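Local structure of putative hydrolase (Chloroflexus aurantiacus J-10-fl, 3CMN) at residues Y142-L147 and M299-V304; D255-L260 and L310-A315. The protein is a putative hydrolase of the zincin-like metallopeptidase kind, and so probably cleaves peptide bonds with the help of a metal ion. All coordinates share one frame; numbering follows the deposited sequence.

Contact 1 of 2, residues Y142-L147 and M299-V304; sequences YDLSLL and MLDQMV
L144 and D301 bring their backbones together here, CA to CA 5.2 Å, where the turn leading into the short helix 145-148 runs up against the long helix 283-307; farther along, L146 faces V304. The D301 carboxylate carries the polar half of the contact. Its CG lies anti to the backbone N (chi1 -169°), which carries the carboxylate over to the start of the short helix. There each oxygen takes a different donor of S145. OD1 receives the backbone N of S145 at 2.7 Å, from the syn side but 34° out of the carboxylate plane, while OD2 accepts the S145 OG hydroxyl at 2.6 Å through its syn lone pair. A water adds a further bond, giving a proton to D301 OD1 (2.6 Å) and accepting one from L146 N (2.7 Å). Within the contact three donors thus grip the buried carboxylate, two of them on OD1, and R297 adds a long, weak ion pair to OD2. Beside it V304 splits its methyls: CG2 meets L144 CD2 at 4.1 Å, the two side chains crossing roughly at right angles, and CG1 meets L146 CD1 at the same separation. Helix 79-92 backs L144 through W82, helix 120-135 reaches V304 through L134, and helix 174-193 packs on Y142 at the N-terminal end of 142-147.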
loop_
_atom_site.group_PDB
_atom_site.type_symbol
_atom_site.label_atom_id
_atom_site.label_comp_id
_atom_site.label_asym_id
_atom_site.label_seq_id
_atom_site.Cartn_x
_atom_site.Cartn_y
_atom_site.Cartn_z
ATOM N N TYR A 142 -0.491 -2.505 3.940
ATOM C CA TYR A 142 -0.579 -1.973 2.582
ATOM C C TYR A 142 0.680 -1.393 1.961
ATOM O O TYR A 142 0.620 -0.393 1.257
ATOM C CB TYR A 142 -1.708 -0.933 2.530
ATOM C CG TYR A 142 -3.058 -1.515 2.919
ATOM C CD1 TYR A 142 -3.444 -1.616 4.258
ATOM C CD2 TYR A 142 -3.910 -2.045 1.948
ATOM C CE1 TYR A 142 -4.642 -2.242 4.619
ATOM C CE2 TYR A 142 -5.103 -2.670 2.293
ATOM C CZ TYR A 142 -5.464 -2.771 3.624
ATOM O OH TYR A 142 -6.627 -3.433 3.944
ATOM N N ASP A 143 1.822 -2.018 2.203
ATOM C CA ASP A 143 3.064 -1.505 1.641
ATOM C C ASP A 143 3.253 -1.969 0.213
ATOM O O ASP A 143 3.886 -1.289 -0.600
ATOM C CB ASP A 143 4.254 -1.948 2.490
ATOM C CG ASP A 143 4.324 -1.215 3.818
ATOM O OD1 ASP A 143 5.277 -1.470 4.572
ATOM O OD2 ASP A 143 3.435 -0.380 4.103
ATOM N N LEU A 144 2.685 -3.129 -0.088
ATOM C CA LEU A 144 2.792 -3.708 -1.415
ATOM C C LEU A 144 1.409 -3.781 -2.063
ATOM O O LEU A 144 0.552 -4.548 -1.644
ATOM C CB LEU A 144 3.419 -5.096 -1.301
ATOM C CG LEU A 144 4.726 -5.137 -0.493
ATOM C CD1 LEU A 144 5.194 -6.573 -0.361
ATOM C CD2 LEU A 144 5.792 -4.281 -1.177
ATOM N N SER A 145 1.202 -2.959 -3.085
ATOM C CA SER A 145 -0.073 -2.896 -3.793
ATOM C C SER A 145 -0.616 -4.253 -4.225
ATOM O O SER A 145 -1.782 -4.562 -3.968
ATOM C CB SER A 145 0.052 -1.990 -5.021
ATOM O OG SER A 145 0.426 -0.682 -4.640
ATOM N N LEU A 146 0.212 -5.060 -4.883
ATOM C CA LEU A 146 -0.238 -6.373 -5.346
ATOM C C LEU A 146 -0.696 -7.298 -4.220
ATOM O O LEU A 146 -1.438 -8.251 -4.457
ATOM C CB LEU A 146 0.854 -7.057 -6.183
ATOM C CG LEU A 146 0.998 -6.484 -7.600
ATOM C CD1 LEU A 146 2.095 -7.223 -8.356
ATOM C CD2 LEU A 146 -0.328 -6.603 -8.332
ATOM N N LEU A 147 -0.259 -7.028 -2.996
ATOM C CA LEU A 147 -0.687 -7.840 -1.868
ATOM C C LEU A 147 -1.929 -7.208 -1.249
ATOM O O LEU A 147 -2.687 -7.870 -0.553
ATOM C CB LEU A 147 0.424 -7.957 -0.817
ATOM C CG LEU A 147 1.611 -8.876 -1.132
ATOM C CD1 LEU A 147 2.546 -8.895 0.070
ATOM C CD2 LEU A 147 1.136 -10.298 -1.450
ATOM N N MET A 299 9.639 2.294 -4.788
ATOM C CA MET A 299 10.504 1.532 -5.674
ATOM C C MET A 299 10.282 0.036 -5.505
ATOM O O MET A 299 10.222 -0.703 -6.487
ATOM C CB MET A 299 11.970 1.886 -5.413
ATOM C CG MET A 299 12.283 3.349 -5.669
ATOM S SD MET A 299 14.016 3.783 -5.402
ATOM C CE MET A 299 14.156 3.563 -3.621
ATOM N N LEU A 300 10.152 -0.409 -4.263
ATOM C CA LEU A 300 9.940 -1.824 -3.997
ATOM C C LEU A 300 8.538 -2.268 -4.420
ATOM O O LEU A 300 8.341 -3.410 -4.837
ATOM C CB LEU A 300 10.172 -2.124 -2.512
ATOM C CG LEU A 300 11.574 -1.844 -1.938
ATOM C CD1 LEU A 300 11.528 -1.999 -0.424
ATOM C CD2 LEU A 300 12.622 -2.790 -2.542
ATOM N N ASP A 301 7.562 -1.372 -4.313
ATOM C CA ASP A 301 6.203 -1.706 -4.727
ATOM C C ASP A 301 6.206 -1.901 -6.245
ATOM O O ASP A 301 5.538 -2.775 -6.788
ATOM C CB ASP A 301 5.232 -0.595 -4.331
ATOM C CG ASP A 301 3.785 -1.005 -4.493
ATOM O OD1 ASP A 301 3.486 -2.220 -4.425
ATOM O OD2 ASP A 301 2.938 -0.108 -4.673
ATOM N N GLN A 302 6.986 -1.079 -6.921
ATOM C CA GLN A 302 7.109 -1.168 -8.360
ATOM C C GLN A 302 7.837 -2.464 -8.742
ATOM O O GLN A 302 7.434 -3.171 -9.677
ATOM C CB GLN A 302 7.894 0.028 -8.859
ATOM C CG GLN A 302 8.058 0.054 -10.343
ATOM C CD GLN A 302 8.846 1.254 -10.775
ATOM O OE1 GLN A 302 9.855 1.127 -11.459
ATOM N NE2 GLN A 302 8.398 2.434 -10.368
ATOM N N MET A 303 8.914 -2.751 -8.007
ATOM C CA MET A 303 9.727 -3.951 -8.198
ATOM C C MET A 303 8.841 -5.191 -8.202
ATOM O O MET A 303 9.027 -6.090 -9.028
ATOM C CB MET A 303 10.772 -4.057 -7.070
ATOM C CG MET A 303 11.693 -5.301 -7.087
ATOM S SD MET A 303 10.991 -6.912 -6.594
ATOM C CE MET A 303 10.918 -6.754 -4.826
ATOM N N VAL A 304 7.884 -5.242 -7.279
ATOM C CA VAL A 304 6.980 -6.385 -7.194
ATOM C C VAL A 304 6.111 -6.504 -8.449
ATOM O O VAL A 304 5.787 -7.608 -8.873
ATOM C CB VAL A 304 6.062 -6.300 -5.946
ATOM C CG1 VAL A 304 5.304 -7.598 -5.773
ATOM C CG2 VAL A 304 6.884 -6.017 -4.708
HETATM O O HOH W 1 2.836 -4.510 -5.480
#

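Contact 2 of 2, residues D255-L260 and L310-A315; sequences DRIQAL and LDLKLA
I257 meets L310 and L312 crosswise, each leucine side chain lying roughly perpendicular to the isoleucine that points at them from helix 248-279. The leucines belong to the loop between helix 283-307 and helix 319-331, which lies here against helix 248-279. The two branches of I257 share the work: CD1 presses on L310 CD2 at 3.5 Å, a tight carbon pair, and CG2 touches L312 CD2 at 3.6 Å. L312 reaches this place from an uncommon torsion, its CG standing between the backbone N and the carbonyl carbon (chi1 42°), which folds the side chain in toward the helix. Q258 runs past L312 in the opposite direction, extended beyond CG, to the main chain of K313, with Q258 CG 3.3 Å from K313 O; how its amide is turned is doubtful. At the backbone of the same residue, a water donates to Q258 O and accepts from A315 N, both at 3.1 Å. With an alanine here in place of Q258, the long side chain beside K313 and L312 is gone, and a gap would probably open between helix and loop. Helix 197-210 also covers the hydrophobic side, with L205 against I257 and N209 against L310. The chemistry is therefore divided: methyl groups of I257, L310 and L312 pack on the buried side, whereas the clear polar link between the segments runs through the water.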
loop_
_atom_site.group_PDB
_atom_site.type_symbol
_atom_site.label_atom_id
_atom_site.label_comp_id
_atom_site.label_asym_id
_atom_site.label_seq_id
_atom_site.Cartn_x
_atom_site.Cartn_y
_atom_site.Cartn_z
ATOM N N ASP A 255 -0.991 2.626 -17.636
ATOM C CA ASP A 255 -1.391 3.999 -17.359
ATOM C C ASP A 255 -2.452 4.031 -16.262
ATOM O O ASP A 255 -2.372 4.833 -15.337
ATOM C CB ASP A 255 -1.935 4.630 -18.639
ATOM C CG ASP A 255 -1.858 6.142 -18.623
ATOM O OD1 ASP A 255 -2.266 6.761 -17.610
ATOM O OD2 ASP A 255 -1.395 6.715 -19.635
ATOM N N ARG A 256 -3.437 3.144 -16.376
ATOM C CA ARG A 256 -4.523 3.041 -15.405
ATOM C C ARG A 256 -4.043 2.543 -14.036
ATOM O O ARG A 256 -4.369 3.127 -13.006
ATOM C CB ARG A 256 -5.616 2.098 -15.927
ATOM C CG ARG A 256 -6.542 2.714 -16.970
ATOM C CD ARG A 256 -7.631 1.724 -17.356
ATOM N NE ARG A 256 -8.568 2.247 -18.350
ATOM C CZ ARG A 256 -9.693 2.899 -18.065
ATOM N NH1 ARG A 256 -10.050 3.125 -16.803
ATOM N NH2 ARG A 256 -10.474 3.320 -19.052
ATOM N N ILE A 257 -3.279 1.457 -14.031
ATOM C CA ILE A 257 -2.755 0.894 -12.790
ATOM C C ILE A 257 -1.912 1.966 -12.106
ATOM O O ILE A 257 -2.009 2.171 -10.891
ATOM C CB ILE A 257 -1.872 -0.349 -13.064
ATOM C CG1 ILE A 257 -2.737 -1.474 -13.630
ATOM C CG2 ILE A 257 -1.172 -0.800 -11.773
ATOM C CD1 ILE A 257 -1.951 -2.661 -14.152
ATOM N N GLN A 258 -1.100 2.653 -12.903
ATOM C CA GLN A 258 -0.251 3.711 -12.393
ATOM C C GLN A 258 -1.069 4.859 -11.812
ATOM O O GLN A 258 -0.761 5.344 -10.723
ATOM C CB GLN A 258 0.666 4.220 -13.503
ATOM C CG GLN A 258 1.822 3.282 -13.800
ATOM C CD GLN A 258 2.590 3.671 -15.047
ATOM O OE1 GLN A 258 2.754 4.857 -15.342
ATOM N NE2 GLN A 258 3.083 2.673 -15.777
ATOM N N ALA A 259 -2.112 5.291 -12.518
ATOM C CA ALA A 259 -2.936 6.385 -12.022
ATOM C C ALA A 259 -3.702 5.994 -10.753
ATOM O O ALA A 259 -3.900 6.816 -9.873
ATOM C CB ALA A 259 -3.899 6.859 -13.113
ATOM N N LEU A 260 -4.129 4.739 -10.654
ATOM C CA LEU A 260 -4.848 4.273 -9.464
ATOM C C LEU A 260 -3.889 4.261 -8.265
ATOM O O LEU A 260 -4.193 4.789 -7.204
ATOM C CB LEU A 260 -5.413 2.860 -9.697
ATOM C CG LEU A 260 -5.955 2.101 -8.468
ATOM C CD1 LEU A 260 -7.250 2.769 -7.961
ATOM C CD2 LEU A 260 -6.232 0.634 -8.839
ATOM N N LEU A 310 4.453 -7.019 -14.729
ATOM C CA LEU A 310 3.860 -5.719 -15.025
ATOM C C LEU A 310 5.014 -4.721 -15.049
ATOM O O LEU A 310 5.337 -4.099 -14.032
ATOM C CB LEU A 310 2.838 -5.319 -13.956
ATOM C CG LEU A 310 1.555 -6.148 -13.935
ATOM C CD1 LEU A 310 1.649 -7.214 -12.853
ATOM C CD2 LEU A 310 0.362 -5.237 -13.691
ATOM N N ASP A 311 5.638 -4.575 -16.216
ATOM C CA ASP A 311 6.777 -3.681 -16.358
ATOM C C ASP A 311 6.390 -2.218 -16.463
ATOM O O ASP A 311 6.835 -1.509 -17.368
ATOM C CB ASP A 311 7.615 -4.087 -17.571
ATOM C CG ASP A 311 9.009 -3.477 -17.546
ATOM O OD1 ASP A 311 9.216 -2.407 -18.160
ATOM O OD2 ASP A 311 9.897 -4.063 -16.888
ATOM N N LEU A 312 5.567 -1.770 -15.522
ATOM C CA LEU A 312 5.119 -0.388 -15.481
ATOM C C LEU A 312 6.054 0.433 -14.600
ATOM O O LEU A 312 7.038 -0.087 -14.078
ATOM C CB LEU A 312 3.693 -0.327 -14.942
ATOM C CG LEU A 312 3.376 -1.227 -13.745
ATOM C CD1 LEU A 312 4.050 -0.727 -12.471
ATOM C CD2 LEU A 312 1.879 -1.257 -13.581
ATOM N N LYS A 313 5.749 1.712 -14.451
ATOM C CA LYS A 313 6.568 2.583 -13.625
ATOM C C LYS A 313 5.705 3.460 -12.727
ATOM O O LYS A 313 4.919 4.253 -13.226
ATOM C CB LYS A 313 7.481 3.444 -14.499
ATOM C CG LYS A 313 8.378 4.388 -13.718
ATOM C CD LYS A 313 9.256 5.209 -14.648
ATOM C CE LYS A 313 10.163 6.145 -13.866
ATOM N NZ LYS A 313 11.043 6.942 -14.764
ATOM N N LEU A 314 5.833 3.266 -11.427
ATOM C CA LEU A 314 5.072 4.082 -10.475
ATOM C C LEU A 314 5.544 5.539 -10.474
ATOM O O LEU A 314 6.643 5.809 -10.984
ATOM C CB LEU A 314 5.178 3.503 -9.061
ATOM C CG LEU A 314 4.656 2.077 -8.865
ATOM C CD1 LEU A 314 4.832 1.634 -7.420
ATOM C CD2 LEU A 314 3.196 1.979 -9.280
ATOM N N ALA A 315 4.759 6.448 -9.942
ATOM C CA ALA A 315 5.160 7.845 -9.914
ATOM C C ALA A 315 5.732 8.230 -8.557
ATOM O O ALA A 315 5.272 7.765 -7.511
ATOM C CB ALA A 315 3.984 8.741 -10.267
HETATM O O HOH W 2 1.975 5.150 -9.292
#

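In the fold
The centres of the two contacts lie 11 Å apart, and helix 283-307 joins them: contact 1 uses its residues 299-304, and the chain leaving its end supplies 310-315 to contact 2. They also touch directly. L314 CD1 packs 3.8 Å from D301 OD2, and Q302 CG sits 3.9 Å from L312 O, so adjacent residues of the helix reach the 310-315 loop. Contact 1 is the more central, about 7 Å from the centre of the chain to its own centre, against about 14 Å for contact 2. It lies beside the HExxH sequence of helix 174-193 (H184, E185, H188), a probable zincin metal site that holds no metal here: Y142 packs on H188, and the side chain of D143 lies near these residues without touching them.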